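Local atomic coordinates of Serine/threonine protein phosphatase Stp1 (Streptococcus agalactiae, PDB entry 2PK0), a protein that catalyses the removal of phosphate from phosphorylated serine and threonine residues of proteins, probably with the help of its bound magnesium ions, as in other PP2C phosphatases. Residues T85-I90 and N175-D180; T58-D63 and R76-V81; T210-E215 and D219-D224; T200-N205 and G233-I238. All blocks are in the same frame, centred on the assembly; numbering follows the deposited sequence.

Contact 1: residues T85-I90 and N175-D180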
loop_
_atom_site.group_PDB
_atom_site.type_symbol
_atom_site.label_atom_id
_atom_site.label_comp_id
_atom_site.label_asym_id
_atom_site.label_seq_id
_atom_site.Cartn_x
_atom_site.Cartn_y
_atom_site.Cartn_z
ATOM N N THR A 85 16.865 -5.870 1.418
ATOM C CA THR A 85 17.156 -7.287 1.480
ATOM C C THR A 85 16.056 -8.115 0.808
ATOM O O THR A 85 16.334 -9.142 0.195
ATOM C CB THR A 85 17.439 -7.783 2.915
ATOM O OG1 THR A 85 16.216 -7.864 3.650
ATOM C CG2 THR A 85 18.447 -6.862 3.634
ATOM N N GLU A 86 14.819 -7.634 0.878
ATOM C CA GLU A 86 13.700 -8.288 0.212
ATOM C C GLU A 86 13.716 -8.077 -1.312
ATOM O O GLU A 86 13.364 -8.980 -2.075
ATOM C CB GLU A 86 12.386 -7.813 0.830
ATOM C CG GLU A 86 11.287 -8.838 0.811
ATOM C CD GLU A 86 11.558 -10.035 1.717
ATOM O OE1 GLU A 86 12.321 -9.908 2.708
ATOM O OE2 GLU A 86 10.980 -11.111 1.431
ATOM N N ASN A 87 14.131 -6.885 -1.736
ATOM C CA ASN A 87 14.336 -6.557 -3.147
ATOM C C ASN A 87 15.291 -7.522 -3.853
ATOM O O ASN A 87 14.989 -8.054 -4.918
ATOM C CB ASN A 87 14.896 -5.146 -3.263
ATOM C CG ASN A 87 15.096 -4.721 -4.687
ATOM O OD1 ASN A 87 16.170 -4.253 -5.069
ATOM N ND2 ASN A 87 14.066 -4.874 -5.487
ATOM N N ARG A 88 16.440 -7.765 -3.235
ATOM C CA ARG A 88 17.403 -8.692 -3.797
ATOM C C ARG A 88 17.019 -10.164 -3.551
ATOM O O ARG A 88 17.412 -11.029 -4.319
ATOM C CB ARG A 88 18.815 -8.364 -3.306
ATOM C CG ARG A 88 19.041 -8.627 -1.843
ATOM C CD ARG A 88 20.175 -7.795 -1.274
ATOM N NE ARG A 88 21.462 -8.083 -1.893
ATOM C CZ ARG A 88 22.158 -7.194 -2.592
ATOM N NH1 ARG A 88 23.324 -7.536 -3.119
ATOM N NH2 ARG A 88 21.680 -5.962 -2.753
ATOM N N LYS A 89 16.218 -10.444 -2.522
ATOM C CA LYS A 89 15.731 -11.810 -2.294
ATOM C C LYS A 89 14.714 -12.235 -3.365
ATOM O O LYS A 89 14.723 -13.370 -3.827
ATOM C CB LYS A 89 15.116 -11.941 -0.900
ATOM C CG LYS A 89 14.897 -13.353 -0.434
ATOM C CD LYS A 89 14.102 -13.436 0.884
ATOM C CE LYS A 89 13.704 -14.915 1.144
ATOM N NZ LYS A 89 13.449 -15.266 2.596
ATOM N N ILE A 90 13.855 -11.317 -3.779
ATOM C CA ILE A 90 12.849 -11.622 -4.788
ATOM C C ILE A 90 13.442 -11.584 -6.207
ATOM O O ILE A 90 13.016 -12.339 -7.087
ATOM C CB ILE A 90 11.654 -10.654 -4.641
ATOM C CG1 ILE A 90 10.894 -10.987 -3.378
ATOM C CG2 ILE A 90 10.682 -10.728 -5.791
ATOM C CD1 ILE A 90 9.616 -10.282 -3.330
ATOM N N ASN A 175 18.399 -3.154 -9.975
ATOM C CA ASN A 175 18.933 -1.984 -9.280
ATOM C C ASN A 175 18.337 -1.912 -7.875
ATOM O O ASN A 175 17.258 -2.456 -7.651
ATOM C CB ASN A 175 18.569 -0.716 -10.067
ATOM C CG ASN A 175 19.071 -0.757 -11.500
ATOM O OD1 ASN A 175 20.057 -1.428 -11.799
ATOM N ND2 ASN A 175 18.390 -0.043 -12.392
ATOM N N PRO A 176 19.035 -1.268 -6.915
ATOM C CA PRO A 176 18.399 -1.043 -5.600
ATOM C C PRO A 176 17.129 -0.181 -5.696
ATOM O O PRO A 176 17.039 0.668 -6.587
ATOM C CB PRO A 176 19.479 -0.293 -4.807
ATOM C CG PRO A 176 20.768 -0.580 -5.524
ATOM C CD PRO A 176 20.415 -0.746 -6.966
ATOM N N VAL A 177 16.151 -0.404 -4.817
ATOM C CA VAL A 177 14.931 0.405 -4.870
ATOM C C VAL A 177 15.132 1.670 -4.085
ATOM O O VAL A 177 15.912 1.689 -3.147
ATOM C CB VAL A 177 13.651 -0.319 -4.355
ATOM C CG1 VAL A 177 13.195 -1.381 -5.324
ATOM C CG2 VAL A 177 13.871 -0.914 -3.007
ATOM N N GLU A 178 14.438 2.731 -4.490
ATOM C CA GLU A 178 14.397 3.984 -3.746
ATOM C C GLU A 178 12.976 4.198 -3.208
ATOM O O GLU A 178 12.167 4.838 -3.869
ATOM C CB GLU A 178 14.742 5.167 -4.664
ATOM C CG GLU A 178 15.891 4.947 -5.658
ATOM C CD GLU A 178 15.900 5.973 -6.809
ATOM O OE1 GLU A 178 15.490 7.134 -6.590
ATOM O OE2 GLU A 178 16.312 5.619 -7.937
ATOM N N PRO A 179 12.661 3.663 -2.017
ATOM C CA PRO A 179 11.323 3.890 -1.457
ATOM C C PRO A 179 11.109 5.313 -0.972
ATOM O O PRO A 179 12.073 5.997 -0.645
ATOM C CB PRO A 179 11.269 2.938 -0.265
ATOM C CG PRO A 179 12.681 2.697 0.100
ATOM C CD PRO A 179 13.503 2.835 -1.139
ATOM N N ASP A 180 9.854 5.767 -0.948
ATOM C CA ASP A 180 9.536 7.073 -0.385
ATOM C C ASP A 180 9.155 6.856 1.055
ATOM O O ASP A 180 8.374 5.968 1.345
ATOM C CB ASP A 180 8.341 7.711 -1.089
ATOM C CG ASP A 180 8.635 8.118 -2.509
ATOM O OD1 ASP A 180 9.823 8.326 -2.839
ATOM O OD2 ASP A 180 7.662 8.234 -3.294
#
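The Asn87 amide and Val177 CG1 approach from opposite directions, with Asn87 CG 3.9 Å from Val177 CG1. This is the close part of a small interface whose nearest pair of CA atoms, Asn87 and Val177, is 7.2 Å apart. The Asn87 side chain leaves the helix with CG anti to the backbone N (chi1 -178°), a torsion that carries the amide straight across to the loop. There one end of the amide rests against the Val177 methyl and the other lies beside the carbonyl oxygen of Asn175. Asparagine suits the place because its short polar group can face both a branched apolar side chain and a backbone carbonyl. Val177 turns CG1 to the helix, and its backbone N is hydrogen-bonded to Glu84 OE1 on the same helix, which helps to hold the loop a turn earlier.

The other side is loose. Asn175 and Pro176 direct their CB atoms away from the helix and are exposed in the molecule. The proline still stiffens the extended chain that presents Val177.

The contact joins a helix of the layer over one sheet of the PP2C sandwich to the loop leading into that sheet's edge strand, 180-185. Along this loop Pro179 rests on Leu80 of helix 72-96 and on Val121 of strand 115-121, while Ile90 packs against Ala52 and Thr56 of helix 48-64.

Contact 2: residues T58-D63 and R76-V81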
loop_
_atom_site.group_PDB
_atom_site.type_symbol
_atom_site.label_atom_id
_atom_site.label_comp_id
_atom_site.label_asym_id
_atom_site.label_seq_id
_atom_site.Cartn_x
_atom_site.Cartn_y
_atom_site.Cartn_z
ATOM N N THR A 58 5.010 -11.662 4.444
ATOM C CA THR A 58 5.294 -12.664 5.486
ATOM C C THR A 58 6.705 -12.506 6.095
ATOM O O THR A 58 6.816 -12.429 7.299
ATOM C CB THR A 58 5.031 -14.132 5.003
ATOM O OG1 THR A 58 3.720 -14.223 4.445
ATOM C CG2 THR A 58 5.117 -15.144 6.144
ATOM N N ASP A 59 7.745 -12.403 5.264
ATOM C CA ASP A 59 9.138 -12.223 5.723
ATOM C C ASP A 59 9.388 -10.965 6.561
ATOM O O ASP A 59 10.016 -11.036 7.630
ATOM C CB ASP A 59 10.120 -12.209 4.545
ATOM C CG ASP A 59 10.329 -13.585 3.924
ATOM O OD1 ASP A 59 9.748 -14.583 4.418
ATOM O OD2 ASP A 59 11.086 -13.663 2.926
ATOM N N LEU A 60 8.914 -9.826 6.060
ATOM C CA LEU A 60 9.069 -8.560 6.754
ATOM C C LEU A 60 8.353 -8.572 8.085
ATOM O O LEU A 60 8.915 -8.146 9.089
ATOM C CB LEU A 60 8.520 -7.408 5.918
ATOM C CG LEU A 60 9.518 -6.505 5.192
ATOM C CD1 LEU A 60 10.317 -7.261 4.157
ATOM C CD2 LEU A 60 8.735 -5.407 4.539
ATOM N N GLY A 61 7.122 -9.086 8.081
ATOM C CA GLY A 61 6.267 -9.047 9.247
ATOM C C GLY A 61 6.687 -10.010 10.325
ATOM O O GLY A 61 6.557 -9.735 11.529
ATOM N N SER A 62 7.217 -11.140 9.882
ATOM C CA SER A 62 7.795 -12.105 10.782
ATOM C C SER A 62 9.091 -11.589 11.374
ATOM O O SER A 62 9.425 -11.948 12.488
ATOM C CB SER A 62 8.006 -13.431 10.071
ATOM O OG SER A 62 9.260 -13.973 10.372
ATOM N N ASP A 63 9.813 -10.736 10.654
ATOM C CA ASP A 63 11.033 -10.184 11.207
ATOM C C ASP A 63 10.645 -9.065 12.149
ATOM O O ASP A 63 11.220 -8.938 13.227
ATOM C CB ASP A 63 12.000 -9.709 10.113
ATOM C CG ASP A 63 13.310 -9.142 10.685
ATOM O OD1 ASP A 63 13.894 -9.766 11.601
ATOM O OD2 ASP A 63 13.762 -8.068 10.227
ATOM N N ARG A 76 12.350 3.611 10.943
ATOM C CA ARG A 76 12.814 4.085 9.627
ATOM C C ARG A 76 14.082 3.361 9.131
ATOM O O ARG A 76 14.146 2.956 7.977
ATOM C CB ARG A 76 13.048 5.594 9.634
ATOM C CG ARG A 76 13.196 6.165 8.250
ATOM C CD ARG A 76 13.922 7.493 8.227
ATOM N NE ARG A 76 15.360 7.297 8.314
ATOM C CZ ARG A 76 16.238 7.572 7.352
ATOM N NH1 ARG A 76 15.853 8.079 6.184
ATOM N NH2 ARG A 76 17.523 7.345 7.583
ATOM N N ASP A 77 15.071 3.185 10.010
ATOM C CA ASP A 77 16.265 2.412 9.654
ATOM C C ASP A 77 15.844 1.020 9.227
ATOM O O ASP A 77 16.310 0.530 8.206
ATOM C CB ASP A 77 17.258 2.291 10.826
ATOM C CG ASP A 77 18.000 3.586 11.126
ATOM O OD1 ASP A 77 18.037 4.504 10.269
ATOM O OD2 ASP A 77 18.560 3.672 12.240
ATOM N N TRP A 78 14.949 0.413 10.008
ATOM C CA TRP A 78 14.457 -0.928 9.733
ATOM C C TRP A 78 13.771 -1.061 8.355
ATOM O O TRP A 78 13.966 -2.062 7.659
ATOM C CB TRP A 78 13.526 -1.400 10.854
ATOM C CG TRP A 78 13.035 -2.813 10.687
ATOM C CD1 TRP A 78 13.631 -3.951 11.162
ATOM C CD2 TRP A 78 11.846 -3.242 9.995
ATOM N NE1 TRP A 78 12.902 -5.056 10.800
ATOM C CE2 TRP A 78 11.802 -4.655 10.082
ATOM C CE3 TRP A 78 10.825 -2.573 9.295
ATOM C CZ2 TRP A 78 10.761 -5.412 9.508
ATOM C CZ3 TRP A 78 9.795 -3.332 8.715
ATOM C CH2 TRP A 78 9.773 -4.733 8.836
ATOM N N MET A 79 12.981 -0.059 7.969
ATOM C CA MET A 79 12.257 -0.127 6.713
ATOM C C MET A 79 13.209 -0.060 5.519
ATOM O O MET A 79 13.147 -0.894 4.626
ATOM C CB MET A 79 11.194 0.967 6.622
ATOM C CG MET A 79 9.990 0.714 7.497
ATOM S SD MET A 79 8.835 2.104 7.506
ATOM C CE MET A 79 7.437 1.392 8.364
ATOM N N LEU A 80 14.111 0.908 5.530
ATOM C CA LEU A 80 15.064 1.085 4.447
ATOM C C LEU A 80 15.954 -0.131 4.248
ATOM O O LEU A 80 16.262 -0.490 3.117
ATOM C CB LEU A 80 15.921 2.321 4.705
ATOM C CG LEU A 80 15.198 3.655 4.555
ATOM C CD1 LEU A 80 16.126 4.799 4.944
ATOM C CD2 LEU A 80 14.702 3.812 3.130
ATOM N N VAL A 81 16.334 -0.767 5.354
ATOM C CA VAL A 81 17.184 -1.952 5.330
ATOM C C VAL A 81 16.447 -3.221 4.854
ATOM O O VAL A 81 16.901 -3.868 3.911
ATOM C CB VAL A 81 17.875 -2.152 6.694
ATOM C CG1 VAL A 81 18.517 -3.540 6.805
ATOM C CG2 VAL A 81 18.916 -1.041 6.920
#
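Trp78 reaches from helix 72-96 to helix 48-64 and meets Leu60 and Asp63 with the edge of its indole. Its CG stands anti to the backbone N (chi1 -177°), and the ring is turned about square to the CA-CB-CG plane. The indole therefore spans the gap between the helices, whose nearest CA atoms, Leu60 and Met79, are 9.0 Å apart. Asp63 also has CG anti to N, which brings the carboxylate alongside the indole, running the other way, the two planes 27° apart. Trp78 NE1 donates to Asp63 OD2 over 3.2 Å, a bent hydrogen bond in which the N-H comes from above the carboxylate plane, 48° out of it.

The two helices lie side by side on one five-stranded antiparallel sheet, forming a helical layer of the alpha/beta sandwich of the PP2C fold. A large flat side chain suits the seam between them: Trp78 can pack on Leu36 of the sheet and meet Trp64 edge-to-face, while its one polar atom points to the exposed Asp63.

On the benzene edge of the indole, Leu60 O lies in the ring plane, 3.3 Å from Trp78 CZ2, where weakly positive ring C-H groups probably face the carbonyl oxygen favourably. The Leu60 side chain crosses the indole at a slant, its branch point CG 4.1 Å from Trp78 CH2. Leu60 also touches Ile38 and Ile106 of the sheet, apolar neighbours that suit its branched side chain.

Contact 3: residues T210-E215 and D219-D224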
loop_
_atom_site.group_PDB
_atom_site.type_symbol
_atom_site.label_atom_id
_atom_site.label_comp_id
_atom_site.label_asym_id
_atom_site.label_seq_id
_atom_site.Cartn_x
_atom_site.Cartn_y
_atom_site.Cartn_z
ATOM N N THR A 210 -16.696 9.472 0.534
ATOM C CA THR A 210 -18.132 9.303 0.687
ATOM C C THR A 210 -18.486 8.024 1.437
ATOM O O THR A 210 -19.345 8.043 2.322
ATOM C CB THR A 210 -18.801 9.337 -0.692
ATOM O OG1 THR A 210 -18.858 10.696 -1.122
ATOM C CG2 THR A 210 -20.220 8.716 -0.690
ATOM N N VAL A 211 -17.806 6.926 1.110
ATOM C CA VAL A 211 -18.128 5.633 1.703
ATOM C C VAL A 211 -17.820 5.662 3.194
ATOM O O VAL A 211 -18.581 5.163 4.021
ATOM C CB VAL A 211 -17.357 4.486 1.019
ATOM C CG1 VAL A 211 -17.488 3.194 1.804
ATOM C CG2 VAL A 211 -17.842 4.275 -0.405
ATOM N N LEU A 212 -16.734 6.335 3.539
ATOM C CA LEU A 212 -16.256 6.328 4.905
ATOM C C LEU A 212 -16.984 7.313 5.799
ATOM O O LEU A 212 -16.799 7.284 7.009
ATOM C CB LEU A 212 -14.761 6.606 4.923
ATOM C CG LEU A 212 -13.840 5.668 4.135
ATOM C CD1 LEU A 212 -12.410 6.127 4.344
ATOM C CD2 LEU A 212 -14.022 4.194 4.551
ATOM N N THR A 213 -17.827 8.170 5.210
ATOM C CA THR A 213 -18.559 9.198 5.975
ATOM C C THR A 213 -19.824 8.715 6.629
ATOM O O THR A 213 -20.378 9.404 7.463
ATOM C CB THR A 213 -18.908 10.442 5.131
ATOM O OG1 THR A 213 -18.811 11.615 5.960
ATOM C CG2 THR A 213 -20.305 10.329 4.465
ATOM N N GLN A 214 -20.254 7.512 6.289
ATOM C CA GLN A 214 -21.480 6.958 6.811
ATOM C C GLN A 214 -21.348 6.585 8.278
ATOM O O GLN A 214 -20.261 6.626 8.862
ATOM C CB GLN A 214 -21.829 5.695 6.027
ATOM C CG GLN A 214 -21.840 5.834 4.511
ATOM C CD GLN A 214 -22.191 4.516 3.839
ATOM O OE1 GLN A 214 -21.327 3.641 3.633
ATOM N NE2 GLN A 214 -23.469 4.360 3.495
ATOM N N GLU A 215 -22.467 6.223 8.881
ATOM C CA GLU A 215 -22.439 5.638 10.205
ATOM C C GLU A 215 -22.664 4.149 10.015
ATOM O O GLU A 215 -23.798 3.677 9.932
ATOM C CB GLU A 215 -23.480 6.282 11.129
ATOM C CG GLU A 215 -23.048 7.668 11.658
ATOM C CD GLU A 215 -23.967 8.214 12.753
ATOM O OE1 GLU A 215 -24.580 7.397 13.481
ATOM O OE2 GLU A 215 -24.072 9.460 12.886
ATOM N N ASP A 219 -15.268 -2.348 9.187
ATOM C CA ASP A 219 -15.418 -3.578 8.422
ATOM C C ASP A 219 -16.529 -3.519 7.342
ATOM O O ASP A 219 -16.307 -4.002 6.219
ATOM C CB ASP A 219 -15.631 -4.785 9.360
ATOM C CG ASP A 219 -14.326 -5.312 9.995
ATOM O OD1 ASP A 219 -13.231 -4.799 9.705
ATOM O OD2 ASP A 219 -14.392 -6.262 10.800
ATOM N N ASP A 220 -17.697 -2.932 7.660
ATOM C CA ASP A 220 -18.770 -2.765 6.652
ATOM C C ASP A 220 -18.378 -1.752 5.576
ATOM O O ASP A 220 -18.747 -1.909 4.404
ATOM C CB ASP A 220 -20.111 -2.320 7.261
ATOM C CG ASP A 220 -20.906 -3.463 7.908
ATOM O OD1 ASP A 220 -20.428 -4.618 7.914
ATOM O OD2 ASP A 220 -22.023 -3.192 8.424
ATOM N N LYS A 221 -17.655 -0.707 5.982
ATOM C CA LYS A 221 -17.202 0.326 5.060
ATOM C C LYS A 221 -16.179 -0.221 4.068
ATOM O O LYS A 221 -16.216 0.119 2.883
ATOM C CB LYS A 221 -16.612 1.516 5.820
ATOM C CG LYS A 221 -17.639 2.480 6.415
ATOM C CD LYS A 221 -17.064 3.168 7.651
ATOM C CE LYS A 221 -17.948 4.298 8.140
ATOM N NZ LYS A 221 -17.196 5.164 9.086
ATOM N N ASN A 222 -15.289 -1.086 4.555
ATOM C CA ASN A 222 -14.279 -1.703 3.720
ATOM C C ASN A 222 -14.943 -2.616 2.705
ATOM O O ASN A 222 -14.533 -2.655 1.548
ATOM C CB ASN A 222 -13.298 -2.488 4.585
ATOM C CG ASN A 222 -11.853 -2.407 4.082
ATOM O OD1 ASN A 222 -11.592 -2.146 2.903
ATOM N ND2 ASN A 222 -10.907 -2.645 4.990
ATOM N N GLN A 223 -15.988 -3.321 3.134
ATOM C CA GLN A 223 -16.797 -4.162 2.247
ATOM C C GLN A 223 -17.491 -3.322 1.178
ATOM O O GLN A 223 -17.526 -3.704 0.014
ATOM C CB GLN A 223 -17.814 -4.999 3.051
ATOM C CG GLN A 223 -18.542 -6.081 2.247
ATOM C CD GLN A 223 -17.592 -6.913 1.384
ATOM O OE1 GLN A 223 -17.583 -6.794 0.145
ATOM N NE2 GLN A 223 -16.770 -7.754 2.040
ATOM N N ASP A 224 -17.994 -2.156 1.570
ATOM C CA ASP A 224 -18.624 -1.224 0.632
ATOM C C ASP A 224 -17.662 -0.656 -0.393
ATOM O O ASP A 224 -18.058 -0.351 -1.501
ATOM C CB ASP A 224 -19.256 -0.049 1.380
ATOM C CG ASP A 224 -20.547 -0.413 2.073
ATOM O OD1 ASP A 224 -21.043 -1.541 1.896
ATOM O OD2 ASP A 224 -21.075 0.450 2.792
HETATM O O HOH W 1 -19.005 6.041 11.100
#
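Lys221 extends its side chain across that of Leu212 to reach the backbone carbonyls at the turn between two helices. Lys221 NZ donates to Leu212 O over 3.0 Å, coming from above the carbonyl plane, 39° out of it. A second, weak bond runs from Lys221 NZ to Gln214 O at 3.4 Å. Water 1 adds a bridged route between the same two atoms: it accepts from Lys221 NZ at 2.8 Å and donates to Gln214 O at 2.6 Å. Two carbonyls, one of them weakly, and the water accept from the ammonium group here, and Gln214 O receives both the lysine and the water. Lysine fits because its long extended chain supplies apolar methylenes on the way, with CB 3.9 Å from Leu212 CD2, and a donor at the end.

Helices 205-212 and 218-231 follow each other along the chain and form a helical pair against the second sheet of the PP2C sandwich; Leu212 rests on Val193 and Leu242 of its strands. Between the helices, Val211 CG1 approaches Asp224 CB at 3.7 Å, the compact branched valine fitting beside the aspartate's methylene. The carboxylate beyond that methylene is engaged by Lys216, whose NZ forms a salt bridge with Asp224 OD2 and probably offsets its charge.

Contact 4: residues T200-N205 and G233-I238. With MG (magnesium ion), chain F.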
loop_
_atom_site.group_PDB
_atom_site.type_symbol
_atom_site.label_atom_id
_atom_site.label_comp_id
_atom_site.label_asym_id
_atom_site.label_seq_id
_atom_site.Cartn_x
_atom_site.Cartn_y
_atom_site.Cartn_z
ATOM N N THR A 200 -8.336 2.538 -6.279
ATOM C CA THR A 200 -8.286 3.890 -6.815
ATOM C C THR A 200 -8.342 4.023 -8.350
ATOM O O THR A 200 -8.550 5.124 -8.863
ATOM C CB THR A 200 -7.063 4.611 -6.272
ATOM O OG1 THR A 200 -5.973 3.687 -6.242
ATOM C CG2 THR A 200 -7.338 5.108 -4.841
ATOM N N ASN A 201 -8.163 2.928 -9.085
ATOM C CA ASN A 201 -8.436 2.974 -10.519
ATOM C C ASN A 201 -9.932 2.934 -10.796
ATOM O O ASN A 201 -10.386 3.432 -11.808
ATOM C CB ASN A 201 -7.742 1.837 -11.268
ATOM C CG ASN A 201 -6.218 1.980 -11.290
ATOM O OD1 ASN A 201 -5.653 3.054 -11.013
ATOM N ND2 ASN A 201 -5.547 0.884 -11.609
ATOM N N MET A 202 -10.693 2.335 -9.884
ATOM C CA MET A 202 -12.135 2.216 -10.024
ATOM C C MET A 202 -12.915 3.331 -9.308
ATOM O O MET A 202 -13.977 3.728 -9.765
ATOM C CB MET A 202 -12.593 0.846 -9.531
ATOM C CG MET A 202 -12.015 -0.352 -10.289
ATOM S SD MET A 202 -12.388 -0.462 -12.063
ATOM C CE MET A 202 -10.782 -0.090 -12.780
ATOM N N LEU A 203 -12.384 3.849 -8.204
ATOM C CA LEU A 203 -13.078 4.879 -7.395
ATOM C C LEU A 203 -12.326 6.195 -7.393
ATOM O O LEU A 203 -11.108 6.204 -7.321
ATOM C CB LEU A 203 -13.130 4.458 -5.937
ATOM C CG LEU A 203 -14.282 3.638 -5.399
ATOM C CD1 LEU A 203 -14.620 2.488 -6.302
ATOM C CD2 LEU A 203 -13.950 3.136 -4.010
ATOM N N SER A 204 -13.040 7.307 -7.429
ATOM C CA SER A 204 -12.391 8.590 -7.221
ATOM C C SER A 204 -12.123 8.807 -5.722
ATOM O O SER A 204 -12.705 8.129 -4.878
ATOM C CB SER A 204 -13.249 9.726 -7.776
ATOM O OG SER A 204 -14.247 10.096 -6.842
ATOM N N ASN A 205 -11.234 9.741 -5.392
ATOM C CA ASN A 205 -10.928 10.053 -3.995
ATOM C C ASN A 205 -12.162 10.441 -3.182
ATOM O O ASN A 205 -12.391 9.950 -2.067
ATOM C CB ASN A 205 -9.905 11.177 -3.940
ATOM C CG ASN A 205 -8.607 10.813 -4.633
ATOM O OD1 ASN A 205 -8.350 9.637 -4.918
ATOM N ND2 ASN A 205 -7.777 11.816 -4.903
ATOM N N GLY A 233 -16.276 -1.925 -12.173
ATOM C CA GLY A 233 -15.613 -2.752 -13.186
ATOM C C GLY A 233 -14.833 -3.929 -12.643
ATOM O O GLY A 233 -14.821 -5.018 -13.255
ATOM N N GLY A 234 -14.183 -3.709 -11.497
ATOM C CA GLY A 234 -13.379 -4.735 -10.835
ATOM C C GLY A 234 -12.226 -5.298 -11.660
ATOM O O GLY A 234 -11.861 -6.465 -11.500
ATOM N N LEU A 235 -11.633 -4.475 -12.525
ATOM C CA LEU A 235 -10.651 -4.955 -13.490
ATOM C C LEU A 235 -9.341 -5.445 -12.908
ATOM O O LEU A 235 -8.515 -5.986 -13.628
ATOM C CB LEU A 235 -10.327 -3.881 -14.519
ATOM C CG LEU A 235 -11.477 -3.274 -15.314
ATOM C CD1 LEU A 235 -10.920 -2.345 -16.342
ATOM C CD2 LEU A 235 -12.315 -4.329 -15.977
ATOM N N ASP A 236 -9.140 -5.266 -11.616
ATOM C CA ASP A 236 -7.890 -5.653 -10.997
ATOM C C ASP A 236 -8.215 -6.090 -9.584
ATOM O O ASP A 236 -9.317 -5.839 -9.111
ATOM C CB ASP A 236 -6.914 -4.471 -11.016
ATOM C CG ASP A 236 -5.504 -4.844 -10.569
ATOM O OD1 ASP A 236 -5.195 -6.028 -10.318
ATOM O OD2 ASP A 236 -4.674 -3.928 -10.433
ATOM N N ASN A 237 -7.270 -6.773 -8.937
ATOM C CA ASN A 237 -7.373 -7.117 -7.529
ATOM C C ASN A 237 -7.485 -5.857 -6.690
ATOM O O ASN A 237 -6.766 -4.896 -6.924
ATOM C CB ASN A 237 -6.153 -7.913 -7.074
ATOM C CG ASN A 237 -5.875 -9.127 -7.938
ATOM O OD1 ASN A 237 -4.713 -9.453 -8.200
ATOM N ND2 ASN A 237 -6.926 -9.820 -8.361
ATOM N N ILE A 238 -8.413 -5.857 -5.738
ATOM C CA ILE A 238 -8.623 -4.708 -4.851
ATOM C C ILE A 238 -8.222 -5.115 -3.457
ATOM O O ILE A 238 -8.594 -6.196 -3.011
ATOM C CB ILE A 238 -10.084 -4.349 -4.786
ATOM C CG1 ILE A 238 -10.731 -4.535 -6.159
ATOM C CG2 ILE A 238 -10.242 -2.966 -4.274
ATOM C CD1 ILE A 238 -12.215 -4.838 -6.090
HETATM MG MG MG F . -2.988 -3.891 -9.103
HETATM O O HOH W 2 -4.835 -2.069 -12.242
HETATM O O HOH W 3 -2.314 -5.875 -9.739
HETATM O O HOH W 4 -3.808 -4.913 -7.384
HETATM O O HOH W 5 -1.674 -3.414 -10.747
#
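The magnesium site of the PP2C phosphatase fold lies at one end of this contact, where Met202 packs on the loop that brings in Asp236. At the other end, Gly233 closes helix 218-231 with a Schellman motif, and its positive phi makes glycine the natural residue. Gly234 also has positive phi, so two glycines turn the chain sharply from the helix toward the metal.

Met202 packs on the backbone of this turn. Its chain bends at chi2 (-61°) and chi3, laying the sulfur against backbone, with SD 3.8 Å from Gly234 N. The terminal methyl then goes on to Leu235, crossing that side chain at about a right angle, CE 4.1 Å from Leu235 CG. A flexible, polarisable methionine is well suited to follow such an irregular surface.

Next along the loop, Asp236 OD2 binds the magnesium ion at 2.1 Å, and Asp41 and Asp197 complete the site together with waters 3, 4 and 5. The carboxylate holds the metal by one oxygen; the other accepts a hydrogen bond from metal-bound water 3, 2.9 Å from Asp236 OD1, and probably helps to orient it. Water 2 bridges the two segments: it donates to Asp236 OD2 at 2.6 Å and accepts a weak bond from Asn201 ND2 at 3.1 Å.

Contacts 1 and 2 share helix 72-96, their centres 12 Å apart, and are joined by a salt bridge between Lys89 NZ and Asp59 OD2 at 2.9 Å and by packing of Glu86 OE1 on Leu60 CD1 at 3.6 Å. Both involve the helical layer over one sheet of the sandwich. Contacts 3 and 4 lie on the opposite side of the chain's centre; contact 3 is nested within the loop that contact 4 closes, and their nearest atoms are about 5 Å apart. Contact 4 alone contains a magnesium ligand, while the side chain of its Leu235 is about 12 Å from a second magnesium ion. From contact 4, the centres of contacts 1 and 2 are 27 and 28 Å away.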